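Local coordinates for endoglucanase E (PDB 2WAO), which probably removes acetyl groups from plant cell-wall polysaccharides through its family two carbohydrate esterase domain and binds cellulose chains in the same active site, at residues 45-50 and 102-107; 12-17 and 33-38; 53-58 and 91-96. All coordinates share one frame; numbering follows the deposited sequence.

Contact 1 of 3, residues 45-50 and 102-107; sequences VTIKSG and VQFLGF
The carbonyl oxygen of K48 accepts a hydrogen bond from the facing strand, Q103 N to K48 O at 2.8 Å, and, much more weakly, a CA-H contact from V102 at 3.2 Å (CA to O). K48 N returns a bond to Q103 O (2.9 Å), and L105 N gives a further 2.8 Å bond to T46 O. On the face of V45, I47, V102, F104 and F107, the branched residues sit among rings. V45 lays CG2 over one face of the F107 ring, 3.9 Å from its centroid and 14° off the normal, and the same methyl meets the F104 ring at its edge. I47 divides its branches, CG1 going to F104 CD1 (4.0 Å) and CG2 to V102 CG1 (3.9 Å). On the opposite face, L105 CD1 sits between T46 CG2 and K48 CB, and one water joins K48 NZ to Q103 OE1. Q103 NE2 is taken by D21 and G24, T46 OG1 by T75. The pair belongs to a five-stranded antiparallel sheet whose ring-bearing face packs on strands 33-40, 52-59 and 85-93, consistent with the beta-sandwich of the carbohydrate esterase 2 N-terminal domain.

Contact 2 of 3, residues 12-17 and 33-38; sequences LYNGRF and NVELNF. With FMT (formic acid), chain L.
The N14 side chain lies across that of N33 and reaches on to E35, its amide plane turned 55° from the N33 amide and 69° from the E35 carboxylate. Both hydrogens of N14 ND2 are spent here: one bond runs to N33 OD1 (2.8 Å), the other to E35 OE1 (3.0 Å), and both acceptors lie close to the plane of the N14 amide. N33 OD1 comes within range because CG stands between the backbone N and the carbonyl carbon (chi1 65°), which swings the amide toward N14. E35 extends its chain alongside L12, whose CD1 touches OE1 at 3.7 Å, and presents that oxygen on its anti side; OE2 is bonded to H88. The backbones form antiparallel hydrogen-bonded pairs at L12 with E35 and at N14 with N33, the latter including a 2.7 Å bond from N14 N to N33 O. On the other face V34 CG2 packs against Y13 CD1 (4.0 Å) and, more distantly, against F17 CZ, while Y13 CB lies over one face of the F17 ring. Just beyond the strand, G15 N donates to O1 of a formic acid molecule, probably from the crystallisation liquor (3.2 Å), and R16 leaves toward the esterase domain, where it forms a salt bridge with E126 and a cation-pi contact with W207. With both amide hydrogens engaged, the rotation of N14 is fixed and its OD1 is turned toward the formic acid; E35, shared between N14 and H88, is probably stabilised as a carboxylate.

Contact 3 of 3, residues 53-58 and 91-96; sequences NWFQAI and LWKRTE
The guanidinium group of R94 has W54 at its edge: W54 CB sits near the guanidinium plane, 3.8 Å from R94 NE. The W54 indole in turn is met obliquely by T95 CG2, which approaches CD1, and the F55 ring is met obliquely by W92 O and by K93 CA, the latter 3.9 Å from F55 CD1. W92 sends its own ring away from strand 53-58 to an edge-to-face meeting with Y155 and a hydrogen bond from NE1 to S154 OG, leaving its CB beside I58 CD1 (4.1 Å). R94 CD lies 3.5 Å from the backbone carbonyl carbon of F55; the bend at the third torsion (51°) then brings NE and the guanidinium beside W54 CB, and the far end makes a salt bridge with E139 and a bond to K150 O. Q56 and W92 form a hydrogen-bonded antiparallel pair, W92 N reaching Q56 O at 2.8 Å. Past K93 the strand ends, R94 N still bonding W54 O, and then T95 OG1 takes over as acceptor, receiving W54 N at 3.0 Å, with 162° at the hydrogen. K93 stays extended as far as CE, its CG near F55 CE1, then turns at its last torsion (-93°) to bring NZ to T95 O (3.0 Å) from above the carbonyl plane; A28 O is a second acceptor. E96 hydrogen-bonds S176 of the glycan pocket, and its side chain lies about 5 Å from a bound glucose. The chemistry is that of a buried strand end whose charges are met in place: the carbonyls of T95 and A28 probably help to solvate the K93 ammonium, E139 probably balances R94, and the T95 hydroxyl accepts from W54 N where the partner strand has ended.

From the N terminus, contact 2 closes first, bringing strand 33-40 back against strand 12-14 after an excursion that contributes the short strands 17-18 and 26-27 to the other sheet. Contact 1 then opens at strand 43-49 and is completed only by strand 102-108; contact 3 is nested wholly inside that long loop, and none of the three cross. Contacts 2 and 3 share one curled antiparallel sheet, in which strands 33-40 and 85-93 are neighbours and V34 O probably accepts from L91 N. Contact 1 lies in the other antiparallel sheet and faces both: F104 and F107 pack on V34, and V102 on F55 and K93. Together they tie the two layers of the N-terminal domain, with residues 91-96 leading on toward the glycan pocket.

Contact 1 of 3, residues 45-50 and 102-107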
loop_
_atom_site.group_PDB
_atom_site.type_symbol
_atom_site.label_atom_id
_atom_site.label_comp_id
_atom_site.label_asym_id
_atom_site.label_seq_id
_atom_site.Cartn_x
_atom_site.Cartn_y
_atom_site.Cartn_z
ATOM N N VAL A 45 -9.447 10.108 18.827
ATOM C CA VAL A 45 -9.648 10.611 17.474
ATOM C C VAL A 45 -11.103 10.381 17.074
ATOM O O VAL A 45 -11.710 9.403 17.509
ATOM C CB VAL A 45 -8.665 9.902 16.449
ATOM C CG1 VAL A 45 -8.987 8.424 16.310
ATOM C CG2 VAL A 45 -8.694 10.590 15.053
ATOM N N THR A 46 -11.653 11.280 16.267
ATOM C CA THR A 46 -12.945 11.048 15.650
ATOM C C THR A 46 -12.734 10.706 14.184
ATOM O O THR A 46 -12.049 11.436 13.446
ATOM C CB THR A 46 -13.852 12.294 15.788
ATOM O OG1 THR A 46 -13.964 12.618 17.189
ATOM C CG2 THR A 46 -15.241 12.015 15.222
ATOM N N ILE A 47 -13.311 9.571 13.789
ATOM C CA ILE A 47 -13.156 9.029 12.443
ATOM C C ILE A 47 -14.524 8.797 11.814
ATOM O O ILE A 47 -15.394 8.143 12.433
ATOM C CB ILE A 47 -12.424 7.665 12.487
ATOM C CG1 ILE A 47 -10.946 7.897 12.874
ATOM C CG2 ILE A 47 -12.564 6.936 11.095
ATOM C CD1 ILE A 47 -10.230 6.650 13.426
ATOM N N LYS A 48 -14.696 9.289 10.591
ATOM C CA LYS A 48 -15.830 8.873 9.765
ATOM C C LYS A 48 -15.361 7.890 8.701
ATOM O O LYS A 48 -14.353 8.142 8.035
ATOM C CB LYS A 48 -16.502 10.095 9.133
ATOM C CG LYS A 48 -17.689 9.746 8.217
ATOM C CD LYS A 48 -18.384 11.015 7.757
ATOM C CE LYS A 48 -19.167 10.744 6.496
ATOM N NZ LYS A 48 -19.610 12.044 5.971
ATOM N N SER A 49 -16.095 6.794 8.519
ATOM C CA SER A 49 -15.721 5.724 7.593
ATOM C C SER A 49 -16.912 5.315 6.752
ATOM O O SER A 49 -17.999 5.071 7.289
ATOM C CB SER A 49 -15.211 4.491 8.369
ATOM O OG SER A 49 -14.769 3.487 7.412
ATOM N N GLY A 50 -16.694 5.209 5.448
ATOM C CA GLY A 50 -17.756 4.821 4.517
ATOM C C GLY A 50 -18.108 3.337 4.557
ATOM O O GLY A 50 -19.240 2.954 4.239
ATOM N N VAL A 102 -12.218 7.448 4.339
ATOM C CA VAL A 102 -12.156 7.728 5.759
ATOM C C VAL A 102 -11.835 9.218 5.904
ATOM O O VAL A 102 -10.985 9.747 5.177
ATOM C CB VAL A 102 -11.012 6.900 6.359
ATOM C CG1 VAL A 102 -10.547 7.409 7.788
ATOM C CG2 VAL A 102 -11.438 5.433 6.381
ATOM N N GLN A 103 -12.493 9.854 6.853
ATOM C CA GLN A 103 -12.236 11.270 7.133
ATOM C C GLN A 103 -11.807 11.368 8.593
ATOM O O GLN A 103 -12.450 10.774 9.484
ATOM C CB GLN A 103 -13.507 12.072 6.844
ATOM C CG GLN A 103 -13.351 13.592 7.039
ATOM C CD GLN A 103 -14.555 14.392 6.573
ATOM O OE1 GLN A 103 -15.712 13.915 6.637
ATOM N NE2 GLN A 103 -14.296 15.609 6.064
ATOM N N PHE A 104 -10.712 12.095 8.829
ATOM C CA PHE A 104 -10.220 12.328 10.168
ATOM C C PHE A 104 -10.802 13.633 10.624
ATOM O O PHE A 104 -10.584 14.683 9.996
ATOM C CB PHE A 104 -8.672 12.287 10.245
ATOM C CG PHE A 104 -8.135 10.942 9.898
ATOM C CD1 PHE A 104 -8.195 9.910 10.815
ATOM C CD2 PHE A 104 -7.664 10.688 8.615
ATOM C CE1 PHE A 104 -7.749 8.630 10.476
ATOM C CE2 PHE A 104 -7.220 9.414 8.249
ATOM C CZ PHE A 104 -7.259 8.383 9.191
ATOM N N LEU A 105 -11.601 13.553 11.680
ATOM C CA LEU A 105 -12.346 14.718 12.123
ATOM C C LEU A 105 -11.752 15.430 13.332
ATOM O O LEU A 105 -12.305 16.434 13.763
ATOM C CB LEU A 105 -13.812 14.362 12.348
ATOM C CG LEU A 105 -14.528 13.947 11.073
ATOM C CD1 LEU A 105 -15.805 13.239 11.517
ATOM C CD2 LEU A 105 -14.841 15.152 10.176
ATOM N N GLY A 106 -10.615 14.960 13.846
ATOM C CA GLY A 106 -9.953 15.679 14.922
ATOM C C GLY A 106 -9.433 14.785 16.006
ATOM O O GLY A 106 -9.975 13.715 16.251
ATOM N N PHE A 107 -8.378 15.245 16.659
ATOM C CA PHE A 107 -7.794 14.526 17.776
ATOM C C PHE A 107 -8.144 15.218 19.070
ATOM O O PHE A 107 -8.445 16.410 19.073
ATOM C CB PHE A 107 -6.270 14.448 17.609
ATOM C CG PHE A 107 -5.824 13.468 16.544
ATOM C CD1 PHE A 107 -5.478 12.160 16.886
ATOM C CD2 PHE A 107 -5.726 13.863 15.203
ATOM C CE1 PHE A 107 -5.059 11.241 15.873
ATOM C CE2 PHE A 107 -5.303 12.970 14.193
ATOM C CZ PHE A 107 -4.981 11.675 14.530
HETATM O O HOH W 1 -11.684 12.940 19.009
HETATM O O HOH W 2 -17.284 13.176 4.389
#

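Contact 2 of 3, residues 12-17 and 33-38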
loop_
_atom_site.group_PDB
_atom_site.type_symbol
_atom_site.label_atom_id
_atom_site.label_comp_id
_atom_site.label_asym_id
_atom_site.label_seq_id
_atom_site.Cartn_x
_atom_site.Cartn_y
_atom_site.Cartn_z
ATOM N N LEU A 12 1.316 15.185 10.476
ATOM C CA LEU A 12 1.731 14.679 9.173
ATOM C C LEU A 12 0.694 13.749 8.588
ATOM O O LEU A 12 0.270 12.783 9.239
ATOM C CB LEU A 12 3.045 13.921 9.280
ATOM C CG LEU A 12 4.260 14.696 9.746
ATOM C CD1 LEU A 12 5.458 13.769 9.616
ATOM C CD2 LEU A 12 4.442 16.014 8.923
ATOM N N TYR A 13 0.296 14.034 7.360
ATOM C CA TYR A 13 -0.731 13.226 6.707
ATOM C C TYR A 13 0.039 12.426 5.628
ATOM O O TYR A 13 0.341 12.951 4.557
ATOM C CB TYR A 13 -1.838 14.126 6.148
ATOM C CG TYR A 13 -2.720 14.717 7.239
ATOM C CD1 TYR A 13 -3.766 13.978 7.793
ATOM C CD2 TYR A 13 -2.493 16.012 7.733
ATOM C CE1 TYR A 13 -4.568 14.499 8.828
ATOM C CE2 TYR A 13 -3.312 16.547 8.761
ATOM C CZ TYR A 13 -4.335 15.786 9.295
ATOM O OH TYR A 13 -5.152 16.303 10.312
ATOM N N ASN A 14 0.395 11.176 5.940
ATOM C CA ASN A 14 1.237 10.340 5.090
ATOM C C ASN A 14 0.412 9.490 4.126
ATOM O O ASN A 14 -0.093 8.461 4.511
ATOM C CB ASN A 14 2.059 9.386 5.955
ATOM C CG ASN A 14 3.063 10.112 6.818
ATOM O OD1 ASN A 14 3.635 11.121 6.379
ATOM N ND2 ASN A 14 3.274 9.627 8.050
ATOM N N GLY A 15 0.276 9.937 2.888
ATOM C CA GLY A 15 -0.587 9.275 1.945
ATOM C C GLY A 15 -1.124 10.292 0.958
ATOM O O GLY A 15 -0.693 11.491 0.933
ATOM N N ARG A 16 -2.044 9.821 0.144
ATOM C CA ARG A 16 -2.849 10.677 -0.711
ATOM C C ARG A 16 -4.054 11.155 0.068
ATOM O O ARG A 16 -4.991 10.383 0.345
ATOM C CB ARG A 16 -3.272 9.970 -2.023
ATOM C CG ARG A 16 -2.074 9.608 -2.920
ATOM C CD ARG A 16 -2.604 9.050 -4.215
ATOM N NE ARG A 16 -1.548 8.709 -5.171
ATOM C CZ ARG A 16 -1.835 8.291 -6.391
ATOM N NH1 ARG A 16 -3.115 8.199 -6.746
ATOM N NH2 ARG A 16 -0.864 7.967 -7.257
ATOM N N PHE A 17 -4.012 12.415 0.485
ATOM C CA PHE A 17 -5.140 12.984 1.238
ATOM C C PHE A 17 -5.839 14.083 0.411
ATOM O O PHE A 17 -5.178 14.783 -0.366
ATOM C CB PHE A 17 -4.687 13.529 2.608
ATOM C CG PHE A 17 -4.449 12.475 3.653
ATOM C CD1 PHE A 17 -5.375 12.251 4.684
ATOM C CD2 PHE A 17 -3.275 11.745 3.658
ATOM C CE1 PHE A 17 -5.138 11.271 5.680
ATOM C CE2 PHE A 17 -3.044 10.744 4.635
ATOM C CZ PHE A 17 -3.958 10.537 5.662
ATOM N N ASN A 33 -1.785 7.097 6.563
ATOM C CA ASN A 33 -1.556 7.210 7.997
ATOM C C ASN A 33 -1.309 8.633 8.442
ATOM O O ASN A 33 -0.884 9.469 7.635
ATOM C CB ASN A 33 -0.444 6.260 8.509
ATOM C CG ASN A 33 0.905 6.587 7.950
ATOM O OD1 ASN A 33 1.689 7.340 8.568
ATOM N ND2 ASN A 33 1.200 6.035 6.768
ATOM N N VAL A 34 -1.686 8.893 9.692
ATOM C CA VAL A 34 -1.587 10.218 10.292
ATOM C C VAL A 34 -0.508 10.067 11.360
ATOM O O VAL A 34 -0.498 9.102 12.136
ATOM C CB VAL A 34 -2.945 10.630 10.951
ATOM C CG1 VAL A 34 -2.826 11.992 11.573
ATOM C CG2 VAL A 34 -4.091 10.627 9.885
ATOM N N GLU A 35 0.429 10.996 11.420
ATOM C CA GLU A 35 1.508 10.849 12.369
ATOM C C GLU A 35 1.719 12.178 13.136
ATOM O O GLU A 35 1.691 13.259 12.549
ATOM C CB GLU A 35 2.754 10.388 11.618
ATOM C CG GLU A 35 4.007 10.382 12.411
ATOM C CD GLU A 35 5.233 10.020 11.562
ATOM O OE1 GLU A 35 5.153 10.104 10.300
ATOM O OE2 GLU A 35 6.290 9.706 12.169
ATOM N N LEU A 36 1.871 12.078 14.443
ATOM C CA LEU A 36 1.973 13.294 15.275
ATOM C C LEU A 36 2.699 13.001 16.581
ATOM O O LEU A 36 2.829 11.854 16.966
ATOM C CB LEU A 36 0.564 13.878 15.522
ATOM C CG LEU A 36 -0.456 12.976 16.266
ATOM C CD1 LEU A 36 -0.139 12.917 17.778
ATOM C CD2 LEU A 36 -1.863 13.498 16.047
ATOM N N ASN A 37 3.167 14.055 17.239
ATOM C CA ASN A 37 3.654 13.995 18.603
ATOM C C ASN A 37 2.678 14.697 19.541
ATOM O O ASN A 37 2.109 15.720 19.180
ATOM C CB ASN A 37 5.019 14.693 18.705
ATOM C CG ASN A 37 6.122 13.949 17.940
ATOM O OD1 ASN A 37 6.370 12.759 18.166
ATOM N ND2 ASN A 37 6.776 14.655 17.041
ATOM N N PHE A 38 2.434 14.118 20.710
ATOM C CA PHE A 38 1.580 14.782 21.690
ATOM C C PHE A 38 2.204 14.687 23.070
ATOM O O PHE A 38 3.018 13.784 23.355
ATOM C CB PHE A 38 0.139 14.246 21.691
ATOM C CG PHE A 38 0.003 12.849 22.216
ATOM C CD1 PHE A 38 -0.396 12.617 23.547
ATOM C CD2 PHE A 38 0.239 11.760 21.381
ATOM C CE1 PHE A 38 -0.522 11.300 24.068
ATOM C CE2 PHE A 38 0.092 10.436 21.883
ATOM C CZ PHE A 38 -0.293 10.217 23.257
HETATM C C FMT L . 3.931 11.811 2.989
HETATM O O1 FMT L . 2.980 11.547 2.236
HETATM O O2 FMT L . 4.624 10.984 3.613
#

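Contact 3 of 3, residues 53-58 and 91-96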
loop_
_atom_site.group_PDB
_atom_site.type_symbol
_atom_site.label_atom_id
_atom_site.label_comp_id
_atom_site.label_asym_id
_atom_site.label_seq_id
_atom_site.Cartn_x
_atom_site.Cartn_y
_atom_site.Cartn_z
ATOM N N ASN A 53 -13.756 -0.187 7.775
ATOM C CA ASN A 53 -12.323 0.059 7.789
ATOM C C ASN A 53 -11.738 -0.262 9.152
ATOM O O ASN A 53 -12.363 -0.020 10.208
ATOM C CB ASN A 53 -12.017 1.526 7.417
ATOM C CG ASN A 53 -12.095 1.762 5.913
ATOM O OD1 ASN A 53 -12.949 2.509 5.422
ATOM N ND2 ASN A 53 -11.207 1.116 5.176
ATOM N N TRP A 54 -10.506 -0.742 9.128
ATOM C CA TRP A 54 -9.801 -1.099 10.334
ATOM C C TRP A 54 -8.572 -0.228 10.429
ATOM O O TRP A 54 -7.958 0.074 9.395
ATOM C CB TRP A 54 -9.351 -2.576 10.268
ATOM C CG TRP A 54 -10.511 -3.539 10.618
ATOM C CD1 TRP A 54 -11.605 -3.849 9.840
ATOM C CD2 TRP A 54 -10.722 -4.165 11.889
ATOM N NE1 TRP A 54 -12.462 -4.710 10.544
ATOM C CE2 TRP A 54 -11.946 -4.900 11.803
ATOM C CE3 TRP A 54 -9.986 -4.187 13.093
ATOM C CZ2 TRP A 54 -12.447 -5.672 12.879
ATOM C CZ3 TRP A 54 -10.492 -4.955 14.171
ATOM C CH2 TRP A 54 -11.720 -5.678 14.040
ATOM N N PHE A 55 -8.206 0.071 11.668
ATOM C CA PHE A 55 -7.067 0.932 12.026
ATOM C C PHE A 55 -6.192 0.323 13.099
ATOM O O PHE A 55 -6.642 -0.505 13.900
ATOM C CB PHE A 55 -7.536 2.299 12.511
ATOM C CG PHE A 55 -8.487 2.974 11.564
ATOM C CD1 PHE A 55 -8.022 3.852 10.589
ATOM C CD2 PHE A 55 -9.842 2.633 11.592
ATOM C CE1 PHE A 55 -8.921 4.441 9.646
ATOM C CE2 PHE A 55 -10.747 3.220 10.673
ATOM C CZ PHE A 55 -10.273 4.124 9.711
ATOM N N GLN A 56 -4.942 0.780 13.155
ATOM C CA GLN A 56 -4.087 0.463 14.310
ATOM C C GLN A 56 -3.350 1.744 14.684
ATOM O O GLN A 56 -2.879 2.471 13.772
ATOM C CB GLN A 56 -3.068 -0.616 13.953
ATOM C CG GLN A 56 -2.211 -1.070 15.183
ATOM C CD GLN A 56 -1.471 -2.337 14.917
ATOM O OE1 GLN A 56 -1.538 -3.321 15.711
ATOM N NE2 GLN A 56 -0.738 -2.350 13.786
ATOM N N ALA A 57 -3.287 2.023 15.999
ATOM C CA ALA A 57 -2.430 3.075 16.575
ATOM C C ALA A 57 -1.095 2.448 16.971
ATOM O O ALA A 57 -1.050 1.357 17.533
ATOM C CB ALA A 57 -3.117 3.687 17.806
ATOM N N ILE A 58 0.005 3.111 16.640
ATOM C CA ILE A 58 1.329 2.662 17.034
ATOM C C ILE A 58 1.898 3.783 17.876
ATOM O O ILE A 58 2.112 4.889 17.368
ATOM C CB ILE A 58 2.259 2.363 15.821
ATOM C CG1 ILE A 58 1.627 1.320 14.879
ATOM C CG2 ILE A 58 3.606 1.798 16.332
ATOM C CD1 ILE A 58 0.796 1.896 13.750
ATOM N N LEU A 91 -1.331 6.736 13.321
ATOM C CA LEU A 91 -2.665 6.110 13.153
ATOM C C LEU A 91 -2.759 5.561 11.717
ATOM O O LEU A 91 -2.722 6.333 10.752
ATOM C CB LEU A 91 -3.779 7.130 13.469
ATOM C CG LEU A 91 -5.214 6.663 13.277
ATOM C CD1 LEU A 91 -5.522 5.408 14.134
ATOM C CD2 LEU A 91 -6.226 7.800 13.584
ATOM N N TRP A 92 -2.892 4.239 11.569
ATOM C CA TRP A 92 -2.679 3.564 10.278
ATOM C C TRP A 92 -3.975 2.945 9.752
ATOM O O TRP A 92 -4.687 2.225 10.490
ATOM C CB TRP A 92 -1.617 2.473 10.469
ATOM C CG TRP A 92 -1.202 1.709 9.224
ATOM C CD1 TRP A 92 -1.885 0.681 8.598
ATOM C CD2 TRP A 92 -0.026 1.947 8.440
ATOM N NE1 TRP A 92 -1.196 0.285 7.479
ATOM C CE2 TRP A 92 -0.042 1.024 7.374
ATOM C CE3 TRP A 92 1.062 2.840 8.557
ATOM C CZ2 TRP A 92 0.993 0.956 6.418
ATOM C CZ3 TRP A 92 2.087 2.779 7.581
ATOM C CH2 TRP A 92 2.052 1.810 6.555
ATOM N N LYS A 93 -4.307 3.245 8.498
ATOM C CA LYS A 93 -5.478 2.667 7.870
ATOM C C LYS A 93 -5.063 1.270 7.346
ATOM O O LYS A 93 -4.285 1.127 6.367
ATOM C CB LYS A 93 -5.992 3.538 6.719
ATOM C CG LYS A 93 -7.294 2.982 6.103
ATOM C CD LYS A 93 -7.735 3.861 4.883
ATOM C CE LYS A 93 -9.186 3.569 4.468
ATOM N NZ LYS A 93 -9.335 2.507 3.375
ATOM N N ARG A 94 -5.538 0.240 8.014
ATOM C CA ARG A 94 -5.137 -1.138 7.622
ATOM C C ARG A 94 -5.711 -1.603 6.296
ATOM O O ARG A 94 -5.023 -2.294 5.515
ATOM C CB ARG A 94 -5.579 -2.114 8.701
ATOM C CG ARG A 94 -4.846 -1.875 9.986
ATOM C CD ARG A 94 -5.573 -2.584 11.172
ATOM N NE ARG A 94 -5.899 -4.034 10.978
ATOM C CZ ARG A 94 -5.219 -5.069 11.496
ATOM N NH1 ARG A 94 -4.074 -4.908 12.177
ATOM N NH2 ARG A 94 -5.660 -6.305 11.308
ATOM N N THR A 95 -6.972 -1.262 6.098
ATOM C CA THR A 95 -7.827 -1.774 5.033
ATOM C C THR A 95 -7.754 -0.943 3.748
ATOM O O THR A 95 -7.392 0.245 3.740
ATOM C CB THR A 95 -9.286 -1.818 5.523
ATOM O OG1 THR A 95 -9.519 -0.649 6.322
ATOM C CG2 THR A 95 -9.532 -3.075 6.397
ATOM N N GLU A 96 -8.119 -1.563 2.640
ATOM C CA GLU A 96 -7.920 -0.947 1.327
ATOM C C GLU A 96 -9.019 0.043 0.917
ATOM O O GLU A 96 -10.066 0.201 1.595
ATOM C CB GLU A 96 -7.771 -2.036 0.276
ATOM C CG GLU A 96 -9.046 -2.928 0.178
ATOM C CD GLU A 96 -8.849 -4.037 -0.824
ATOM O OE1 GLU A 96 -8.930 -3.766 -2.048
ATOM O OE2 GLU A 96 -8.572 -5.188 -0.364
#